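Long-range contacts in dephospho-CoA kinase (PDB 6N39), which probably catalyses the last step of coenzyme A synthesis, the ATP-dependent phosphorylation of the 3'-hydroxyl of dephospho-CoA: residues I18-S23 with E143-R148; I12-G17 with L134-Y139. All coordinates share one frame; numbering follows the deposited sequence.

Interaction 1 of 2, residues I18-S23 with E143-R148; sequences IGAGKS and EVRLRR. With ACT (acetate ion), chain B.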
ATOM      1  N   ILE A  18       6.770  10.350 -18.426  1.00 62.09           N
ATOM      2  CA  ILE A  18       6.360  10.648 -19.793  1.00 60.97           C
ATOM      3  C   ILE A  18       7.084   9.721 -20.761  1.00 66.11           C
ATOM      4  O   ILE A  18       8.296   9.495 -20.649  1.00 62.17           O
ATOM      5  CB  ILE A  18       6.617  12.136 -20.100  1.00 59.51           C
ATOM      6  CG1 ILE A  18       6.092  12.526 -21.487  1.00 67.87           C
ATOM      7  CG2 ILE A  18       8.101  12.478 -19.983  1.00 63.59           C
ATOM      8  CD1 ILE A  18       6.226  14.036 -21.779  1.00 73.10           C
ATOM      9  N   GLY A  19       6.336   9.153 -21.707  1.00 70.28           N
ATOM     10  CA  GLY A  19       6.910   8.257 -22.689  1.00 68.49           C
ATOM     11  C   GLY A  19       7.052   6.812 -22.248  1.00 59.54           C
ATOM     12  O   GLY A  19       7.490   5.975 -23.050  1.00 59.67           O
ATOM     13  N   ALA A  20       6.711   6.488 -21.002  1.00 50.85           N
ATOM     14  CA  ALA A  20       6.866   5.122 -20.521  1.00 51.85           C
ATOM     15  C   ALA A  20       5.712   4.216 -20.931  1.00 51.88           C
ATOM     16  O   ALA A  20       5.880   2.993 -20.929  1.00 48.95           O
ATOM     17  CB  ALA A  20       7.003   5.102 -18.992  1.00 52.55           C
ATOM     18  N   GLY A  21       4.545   4.778 -21.245  1.00 55.51           N
ATOM     19  CA  GLY A  21       3.424   3.981 -21.712  1.00 58.22           C
ATOM     20  C   GLY A  21       2.228   3.969 -20.783  1.00 52.55           C
ATOM     21  O   GLY A  21       1.444   3.015 -20.774  1.00 49.55           O
ATOM     22  N   LYS A  22       2.072   5.039 -20.003  1.00 49.74           N
ATOM     23  CA  LYS A  22       0.982   5.132 -19.033  1.00 53.54           C
ATOM     24  C   LYS A  22      -0.379   4.869 -19.682  1.00 55.31           C
ATOM     25  O   LYS A  22      -1.176   4.052 -19.195  1.00 46.29           O
ATOM     26  CB  LYS A  22       1.030   6.522 -18.406  1.00 59.78           C
ATOM     27  CG  LYS A  22       0.339   6.686 -17.095  1.00 63.25           C
ATOM     28  CD  LYS A  22       0.975   7.836 -16.330  1.00 61.05           C
ATOM     29  CE  LYS A  22       0.940   9.136 -17.123  1.00 67.10           C
ATOM     30  NZ  LYS A  22      -0.466   9.494 -17.464  1.00 68.26           N
ATOM     31  N   SER A  23      -0.651   5.552 -20.802  1.00 47.77           N
ATOM     32  CA  SER A  23      -1.944   5.430 -21.475  1.00 56.15           C
ATOM     33  C   SER A  23      -2.112   4.065 -22.131  1.00 49.20           C
ATOM     34  O   SER A  23      -3.213   3.501 -22.125  1.00 48.24           O
ATOM     35  CB  SER A  23      -2.102   6.538 -22.521  1.00 57.15           C
ATOM     36  OG  SER A  23      -2.274   7.787 -21.882  1.00 74.43           O
ATOM     37  N   GLU A 143      16.303   5.263 -23.421  1.00 75.90           N
ATOM     38  CA  GLU A 143      16.453   5.368 -24.870  1.00 83.89           C
ATOM     39  C   GLU A 143      15.131   5.076 -25.571  1.00 84.38           C
ATOM     40  O   GLU A 143      14.786   5.732 -26.564  1.00 87.75           O
ATOM     41  CB  GLU A 143      17.553   4.427 -25.363  1.00 80.28           C
ATOM     42  N   VAL A 144      14.362   4.116 -25.045  1.00 76.96           N
ATOM     43  CA  VAL A 144      13.058   3.802 -25.622  1.00 68.38           C
ATOM     44  C   VAL A 144      12.101   4.976 -25.446  1.00 69.91           C
ATOM     45  O   VAL A 144      11.410   5.382 -26.388  1.00 69.00           O
ATOM     46  CB  VAL A 144      12.493   2.513 -24.995  1.00 77.83           C
ATOM     47  CG1 VAL A 144      11.025   2.335 -25.355  1.00 68.40           C
ATOM     48  CG2 VAL A 144      13.305   1.300 -25.435  1.00 83.44           C
ATOM     49  N   ARG A 145      12.034   5.526 -24.231  1.00 69.95           N
ATOM     50  CA  ARG A 145      11.160   6.668 -23.979  1.00 73.73           C
ATOM     51  C   ARG A 145      11.501   7.828 -24.900  1.00 78.92           C
ATOM     52  O   ARG A 145      10.603   8.489 -25.446  1.00 68.69           O
ATOM     53  CB  ARG A 145      11.269   7.097 -22.514  1.00 61.10           C
ATOM     54  CG  ARG A 145      10.898   5.997 -21.521  1.00 57.14           C
ATOM     55  CD  ARG A 145      11.244   6.399 -20.095  1.00 61.13           C
ATOM     56  NE  ARG A 145      10.506   7.585 -19.682  1.00 60.89           N
ATOM     57  CZ  ARG A 145      10.796   8.308 -18.608  1.00 58.39           C
ATOM     58  NH1 ARG A 145      11.817   7.967 -17.838  1.00 56.01           N
ATOM     59  NH2 ARG A 145      10.066   9.371 -18.311  1.00 56.57           N
ATOM     60  N   LEU A 146      12.800   8.080 -25.088  1.00 82.87           N
ATOM     61  CA  LEU A 146      13.246   9.151 -25.972  1.00 86.59           C
ATOM     62  C   LEU A 146      12.800   8.907 -27.402  1.00 83.39           C
ATOM     63  O   LEU A 146      12.256   9.806 -28.051  1.00 81.27           O
ATOM     64  CB  LEU A 146      14.765   9.277 -25.914  1.00 90.76           C
ATOM     65  CG  LEU A 146      15.312  10.111 -24.768  1.00 94.77           C
ATOM     66  CD1 LEU A 146      16.821   9.962 -24.710  1.00100.60           C
ATOM     67  CD2 LEU A 146      14.908  11.563 -24.966  1.00101.62           C
ATOM     68  N   ARG A 147      13.080   7.709 -27.931  1.00 88.33           N
ATOM     69  CA  ARG A 147      12.659   7.395 -29.293  1.00 88.47           C
ATOM     70  C   ARG A 147      11.160   7.595 -29.452  1.00 81.89           C
ATOM     71  O   ARG A 147      10.708   8.187 -30.437  1.00 79.91           O
ATOM     72  CB  ARG A 147      13.057   5.965 -29.661  1.00 88.29           C
ATOM     73  N   ARG A 148      10.376   7.159 -28.465  1.00 74.86           N
ATOM     74  CA  ARG A 148       8.926   7.280 -28.581  1.00 77.01           C
ATOM     75  C   ARG A 148       8.489   8.741 -28.593  1.00 80.93           C
ATOM     76  O   ARG A 148       7.666   9.138 -29.425  1.00 81.74           O
ATOM     77  CB  ARG A 148       8.239   6.499 -27.460  1.00 75.82           C
ATOM     78  CG  ARG A 148       8.517   4.997 -27.534  1.00 77.39           C
ATOM     79  CD  ARG A 148       7.362   4.141 -26.993  1.00 83.12           C
ATOM     80  NE  ARG A 148       7.426   3.958 -25.553  1.00 81.74           N
ATOM     81  CZ  ARG A 148       7.464   2.784 -24.928  1.00 74.35           C
ATOM     82  NH1 ARG A 148       7.429   1.636 -25.600  1.00 71.50           N
ATOM     83  NH2 ARG A 148       7.525   2.764 -23.609  1.00 56.21           N
TER
HETATM   84  C   ACT B 501       2.126   7.659 -21.999  1.00 65.35           C
HETATM   85  O   ACT B 501       3.358   7.733 -21.709  1.00 77.02           O
HETATM   86  OXT ACT B 501       1.141   8.157 -21.375  1.00 61.27           O
HETATM   87  CH3 ACT B 501       1.748   6.843 -23.304  1.00 51.90           C
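Arg145 grips the backbone carbonyl of Ile18 side-on with two nitrogens. Its NE lies 3.1 Å and its NH2 2.9 Å from Ile18 O. The oxygen sits at the guanidinium edge, near its plane, while both donors reach it from one face of the carbonyl plane. Arg148, one helical turn on, grips Gly19 O, again side-on with two nitrogens. Its NE is 3.2 Å from Gly19 O and tilted from the carbonyl plane, whereas its NH2 lies in that plane, on a lone pair. Arg148 bends at chi2 and chi3 (-85°), and Val144 CG1 lies over the centre of one face of its guanidinium. Arg148 NH2 also donates to Asn183 O.

Residues 18-23 belong to the P-loop (Walker A motif), and Gly19 to Ser23 are predicted to bind ATP. The carbonyls of Ile18 and Gly19 face the arginines, and Ala20 O is bonded by Asn183 ND2. Several backbone N-H groups turn inward to an acetate ion, probably from the crystallisation liquor. Gly21 N lies 3.2 Å from acetate O, and Ser23 N lies 3.2 Å from acetate OXT; the bond from Gly19 N is weak. In such a nest P-loop proteins hold a phosphate. Lys22 NZ forms a salt bridge with Asp119.

Gly19 CA and Arg145 CA are 4.7 Å apart. At the backbone angles of Gly19 (phi 84°) a CB would jam against Ile18 O and point at the helix, close to Arg145 O. Ile18 CG2 touches Arg145 NH2 at 4.0 Å. Ile18 also packs on helix 157-165 and Met155.

Interaction 2 of 2, residues I12-G17 with L134-Y139; sequences IGLTGG and LVVIVY
Ile12 and Val136 meet through their CG2 methyls, 3.7 Å apart. Ile12 also lies alongside Leu134, and both side chains point the same way. Leu14 reaches across to Val136 with one branch, its CD1 3.4 Å from Val136 O and 4.1 Å from Val136 CB. Its CG stands anti to the backbone N (chi1 170°), and the bend at chi2 (69°) brings CD1 over the neighbouring strand. Leu14, Val136 and Val138 share one sheet face and pack under Leu25 of helix 22-31. On the other face Thr15 and Ile137 run side by side, with Thr15 CG2 3.7 Å from Ile137 CD1. Ile137 also packs on Arg173 and Val176 of helix 170-176.

The strands are parallel neighbours, at 18° to each other, in the five-stranded parallel sheet of the P-loop kinase core. Strand 10-16 leads straight into the P-loop. Strand 115-119 lies on the other side of strand 10-16, and strand 179-182 lies beyond 135-139.

The backbone ladder carries four hydrogen bonds. Gly13 takes part twice: its N donates to Leu134 O, and its O receives Val136 N at 2.8 Å, nearly along the C=O axis. Thr15 repeats the pattern, with its N bonded to Val136 O at 3.1 Å and its O accepting from Val138 N. Thr15 OG1 bonds to Ile120 O. A water links the two chains, accepting from Gly17 N at 2.8 Å and donating to Val138 O at 2.8 Å.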
ATOM      1  N   ILE A  12      -6.947   1.115  -7.824  1.00 36.07           N
ATOM      2  CA  ILE A  12      -5.540   0.946  -8.155  1.00 33.09           C
ATOM      3  C   ILE A  12      -5.015   2.279  -8.663  1.00 40.72           C
ATOM      4  O   ILE A  12      -5.564   2.841  -9.616  1.00 40.58           O
ATOM      5  CB  ILE A  12      -5.336  -0.162  -9.202  1.00 34.14           C
ATOM      6  CG1 ILE A  12      -5.873  -1.500  -8.669  1.00 35.62           C
ATOM      7  CG2 ILE A  12      -3.860  -0.285  -9.573  1.00 39.14           C
ATOM      8  CD1 ILE A  12      -5.789  -2.617  -9.692  1.00 41.14           C
ATOM      9  N   GLY A  13      -3.954   2.786  -8.040  1.00 39.03           N
ATOM     10  CA  GLY A  13      -3.277   3.959  -8.595  1.00 38.35           C
ATOM     11  C   GLY A  13      -2.331   3.533  -9.711  1.00 40.35           C
ATOM     12  O   GLY A  13      -1.646   2.517  -9.616  1.00 43.31           O
ATOM     13  N   LEU A  14      -2.302   4.326 -10.785  1.00 39.76           N
ATOM     14  CA  LEU A  14      -1.475   4.033 -11.950  1.00 37.65           C
ATOM     15  C   LEU A  14      -0.707   5.283 -12.352  1.00 42.60           C
ATOM     16  O   LEU A  14      -1.296   6.369 -12.453  1.00 46.30           O
ATOM     17  CB  LEU A  14      -2.324   3.550 -13.130  1.00 38.92           C
ATOM     18  CG  LEU A  14      -1.597   3.436 -14.486  1.00 49.25           C
ATOM     19  CD1 LEU A  14      -0.586   2.313 -14.456  1.00 51.16           C
ATOM     20  CD2 LEU A  14      -2.576   3.209 -15.615  1.00 61.72           C
ATOM     21  N   THR A  15       0.599   5.140 -12.581  1.00 40.71           N
ATOM     22  CA  THR A  15       1.392   6.287 -13.009  1.00 48.08           C
ATOM     23  C   THR A  15       2.620   5.802 -13.774  1.00 43.88           C
ATOM     24  O   THR A  15       2.787   4.610 -14.038  1.00 47.22           O
ATOM     25  CB  THR A  15       1.749   7.188 -11.805  1.00 44.12           C
ATOM     26  OG1 THR A  15       2.051   8.511 -12.258  1.00 47.84           O
ATOM     27  CG2 THR A  15       2.937   6.656 -10.999  1.00 43.94           C
ATOM     28  N   GLY A  16       3.477   6.743 -14.122  1.00 50.98           N
ATOM     29  CA  GLY A  16       4.691   6.491 -14.867  1.00 44.57           C
ATOM     30  C   GLY A  16       5.135   7.754 -15.550  1.00 49.97           C
ATOM     31  O   GLY A  16       4.347   8.667 -15.801  1.00 48.96           O
ATOM     32  N   GLY A  17       6.432   7.814 -15.838  1.00 47.80           N
ATOM     33  CA  GLY A  17       6.983   8.998 -16.448  1.00 50.36           C
ATOM     34  C   GLY A  17       6.583   9.137 -17.903  1.00 60.54           C
ATOM     35  O   GLY A  17       6.125   8.198 -18.549  1.00 53.18           O
ATOM     36  N   LEU A 134      -3.149  -0.462  -3.835  1.00 30.63           N
ATOM     37  CA  LEU A 134      -2.224  -1.051  -4.791  1.00 31.15           C
ATOM     38  C   LEU A 134      -1.848   0.021  -5.808  1.00 31.96           C
ATOM     39  O   LEU A 134      -2.718   0.737  -6.296  1.00 34.31           O
ATOM     40  CB  LEU A 134      -2.867  -2.240  -5.499  1.00 31.46           C
ATOM     41  CG  LEU A 134      -2.001  -3.115  -6.391  1.00 36.21           C
ATOM     42  CD1 LEU A 134      -1.124  -4.014  -5.536  1.00 29.84           C
ATOM     43  CD2 LEU A 134      -2.906  -3.940  -7.295  1.00 38.01           C
ATOM     44  N   VAL A 135      -0.562   0.113  -6.134  1.00 29.17           N
ATOM     45  CA  VAL A 135      -0.062   1.092  -7.088  1.00 32.34           C
ATOM     46  C   VAL A 135       0.738   0.362  -8.164  1.00 32.83           C
ATOM     47  O   VAL A 135       1.633  -0.437  -7.849  1.00 34.15           O
ATOM     48  CB  VAL A 135       0.796   2.174  -6.393  1.00 34.03           C
ATOM     49  CG1 VAL A 135       1.399   3.138  -7.411  1.00 31.94           C
ATOM     50  CG2 VAL A 135      -0.048   2.981  -5.371  1.00 32.02           C
ATOM     51  N   VAL A 136       0.404   0.633  -9.428  1.00 30.88           N
ATOM     52  CA  VAL A 136       1.112   0.100 -10.592  1.00 34.87           C
ATOM     53  C   VAL A 136       1.859   1.242 -11.264  1.00 36.69           C
ATOM     54  O   VAL A 136       1.272   2.292 -11.562  1.00 38.33           O
ATOM     55  CB  VAL A 136       0.147  -0.560 -11.593  1.00 39.48           C
ATOM     56  CG1 VAL A 136       0.930  -1.171 -12.766  1.00 34.86           C
ATOM     57  CG2 VAL A 136      -0.656  -1.609 -10.910  1.00 36.02           C
ATOM     58  N   ILE A 137       3.146   1.055 -11.506  1.00 34.77           N
ATOM     59  CA  ILE A 137       3.924   2.074 -12.198  1.00 38.12           C
ATOM     60  C   ILE A 137       4.610   1.420 -13.382  1.00 40.01           C
ATOM     61  O   ILE A 137       5.244   0.369 -13.231  1.00 39.49           O
ATOM     62  CB  ILE A 137       4.937   2.753 -11.262  1.00 37.69           C
ATOM     63  CG1 ILE A 137       4.202   3.262 -10.014  1.00 39.02           C
ATOM     64  CG2 ILE A 137       5.633   3.888 -11.989  1.00 40.79           C
ATOM     65  CD1 ILE A 137       5.003   4.162  -9.123  1.00 33.97           C
ATOM     66  N   VAL A 138       4.452   2.019 -14.566  1.00 39.35           N
ATOM     67  CA  VAL A 138       5.075   1.518 -15.782  1.00 41.11           C
ATOM     68  C   VAL A 138       6.359   2.300 -16.007  1.00 47.37           C
ATOM     69  O   VAL A 138       6.434   3.495 -15.692  1.00 45.94           O
ATOM     70  CB  VAL A 138       4.116   1.612 -16.990  1.00 44.11           C
ATOM     71  CG1 VAL A 138       3.705   3.049 -17.275  1.00 44.17           C
ATOM     72  CG2 VAL A 138       4.747   1.004 -18.205  1.00 42.19           C
ATOM     73  N   TYR A 139       7.393   1.618 -16.495  1.00 40.05           N
ATOM     74  CA  TYR A 139       8.651   2.282 -16.807  1.00 44.44           C
ATOM     75  C   TYR A 139       9.215   1.688 -18.089  1.00 52.32           C
ATOM     76  O   TYR A 139       8.708   0.694 -18.614  1.00 49.38           O
ATOM     77  CB  TYR A 139       9.667   2.161 -15.655  1.00 50.92           C
ATOM     78  CG  TYR A 139      10.167   0.750 -15.438  1.00 53.64           C
ATOM     79  CD1 TYR A 139       9.406  -0.162 -14.725  1.00 52.17           C
ATOM     80  CD2 TYR A 139      11.399   0.328 -15.955  1.00 52.25           C
ATOM     81  CE1 TYR A 139       9.842  -1.459 -14.523  1.00 58.71           C
ATOM     82  CE2 TYR A 139      11.849  -0.970 -15.759  1.00 54.53           C
ATOM     83  CZ  TYR A 139      11.062  -1.858 -15.035  1.00 64.57           C
ATOM     84  OH  TYR A 139      11.481  -3.155 -14.816  1.00 61.41           O
TER
HETATM   85  O   HOH W   1       8.159   5.707 -15.419  1.00 42.93           O

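Interaction 2 is core and interaction 1 is only partly buried, farther from the centre of the chain. Their centres lie about 14 Å apart. Both come from the same two strand-to-helix units: strand 10-16 runs through the P-loop into helix 22-31, and strand 135-139 is followed by helix 142-153. In 12-17/134-139 the units meet as strands, through regular backbone bonds and aliphatic packing. In 18-23/143-148 they meet as loop and helix, through arginine side chains on backbone carbonyls. The two contacts also touch directly: Lys22 CD packs on Gly16 N, and Ala20 O on Val138 CG2. Sheet pairing thus gives way to arginine side chains that hold the loop carrying the predicted ATP site.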